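Local structure of Vv2_1132 (5Y9S) at residues H208-L211 with S212-E216. The protein is a LysR-type transcriptional regulator that assembles as a tetramer and probably controls gene expression through an N-terminal helix-turn-helix and a substrate-binding-type regulatory domain. Residues are numbered along the deposited sequence; the frame is centred on the assembly and turned at random.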
# COMPACT_ATOMS: atom_id res chain seq x y z
N HIS D 208 13.94 10.29 -26.37
CA HIS D 208 12.88 9.29 -26.32
C HIS D 208 11.60 9.76 -26.99
O HIS D 208 10.49 9.42 -26.57
CB HIS D 208 12.64 8.88 -24.86
CG HIS D 208 13.88 8.37 -24.18
ND1 HIS D 208 14.56 7.25 -24.62
CD2 HIS D 208 14.57 8.85 -23.12
CE1 HIS D 208 15.62 7.06 -23.85
NE2 HIS D 208 15.65 8.01 -22.93
N THR D 209 11.74 10.54 -28.05
CA THR D 209 10.63 11.00 -28.86
C THR D 209 10.78 10.41 -30.25
O THR D 209 11.87 10.05 -30.69
CB THR D 209 10.63 12.52 -28.96
OG1 THR D 209 11.86 12.95 -29.57
CG2 THR D 209 10.53 13.14 -27.59
N PHE D 210 9.67 10.36 -30.99
CA PHE D 210 9.80 9.96 -32.38
C PHE D 210 10.74 10.90 -33.15
O PHE D 210 11.57 10.44 -33.95
CB PHE D 210 8.45 9.92 -33.07
CG PHE D 210 8.56 9.68 -34.55
CD1 PHE D 210 8.80 8.40 -35.03
CD2 PHE D 210 8.48 10.73 -35.45
CE1 PHE D 210 8.93 8.17 -36.38
CE2 PHE D 210 8.59 10.50 -36.82
CZ PHE D 210 8.80 9.21 -37.28
N LEU D 211 10.61 12.22 -32.93
CA LEU D 211 11.32 13.14 -33.81
C LEU D 211 12.82 13.08 -33.60
O LEU D 211 13.58 13.31 -34.55
CB LEU D 211 10.80 14.57 -33.64
CG LEU D 211 9.34 14.68 -34.08
CD1 LEU D 211 8.72 15.99 -33.65
CD2 LEU D 211 9.28 14.49 -35.57
N SER D 212 13.26 12.75 -32.40
CA SER D 212 14.69 12.54 -32.18
C SER D 212 15.21 11.37 -33.00
O SER D 212 16.30 11.43 -33.59
CB SER D 212 14.94 12.30 -30.70
OG SER D 212 16.22 11.74 -30.48
N LYS D 213 14.46 10.28 -33.01
CA LYS D 213 14.85 9.08 -33.74
C LYS D 213 14.81 9.30 -35.24
O LYS D 213 15.38 8.49 -35.98
CB LYS D 213 13.94 7.93 -33.33
CG LYS D 213 13.96 7.69 -31.82
CD LYS D 213 12.73 6.92 -31.37
CE LYS D 213 12.85 6.58 -29.91
NZ LYS D 213 14.28 6.44 -29.53
N VAL D 214 14.17 10.37 -35.70
CA VAL D 214 14.09 10.70 -37.12
C VAL D 214 15.14 11.75 -37.46
O VAL D 214 15.76 11.71 -38.53
CB VAL D 214 12.66 11.17 -37.46
CG1 VAL D 214 12.65 12.13 -38.63
CG2 VAL D 214 11.84 9.99 -37.80
N VAL D 215 15.39 12.67 -36.53
CA VAL D 215 16.26 13.80 -36.81
C VAL D 215 17.72 13.44 -36.59
O VAL D 215 18.58 13.75 -37.42
CB VAL D 215 15.84 15.01 -35.95
CG1 VAL D 215 16.93 16.07 -35.93
CG2 VAL D 215 14.54 15.59 -36.48
N GLU D 216 18.04 12.77 -35.50
CA GLU D 216 19.45 12.59 -35.16
C GLU D 216 20.19 11.67 -36.12
O GLU D 216 21.39 11.90 -36.38
CB GLU D 216 19.59 12.09 -33.72
CG GLU D 216 19.17 13.14 -32.70
CD GLU D 216 20.21 14.24 -32.51
OE1 GLU D 216 21.23 14.25 -33.24
OE2 GLU D 216 20.00 15.10 -31.63
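T209 and S212 meet where helix 210-220 begins: the threonine OG1 accepts the backbone N-H of S212 over 3.2 Å, at an N-H...O angle of 155°. Threonine suits this N-cap because its hydroxyl sits one bond beyond CB; a chi1 of 60° tucks OG1 in between the two backbone bonds of its own CA, turned to the opening turn. The same oxygen is hydrogen-bonded to S206 O, and so ties the cap to the chain leading out of strand 199-205.

K213 runs back along the first turn. Its CB passes 3.5 Å from F210 O, CG and CD each lie 3.3 Å from T209 O, and CE is 3.7 Å from that oxygen. An extended methylene chain can thus lie beside the carbonyl, while the backbone N of K213 makes only a weak bond to it. At the tip, a bend at chi4 (-29°) accompanies a weak hydrogen bond from NZ to E207 O, two residues before the cap. D57 of the second subunit packs on this lysine.

Further on, L211 O receives V215 N at 2.8 Å, the regular i to i+4 bond, whereas V214 N reaches the carbonyls of both F210 and L211 weakly. V215 CG2 lies against L211 O at 3.1 Å. F210 and V214 lie one turn apart, and both lean on I279; an aromatic and a beta-branched apolar side chain suit this helix face, laid against strand 277-286. The F210 ring also meets that of Y157, their planes nearly parallel. L211, buried, packs on Y205 and I279, as befits a branched apolar residue between helix and sheet.

The arrangement is an N-capped first turn in the beta-alpha-beta unit formed by strand 199-205, helix 210-220 and strand 225-232, within the periplasmic-binding-protein-like regulatory domain of LysR-type regulators.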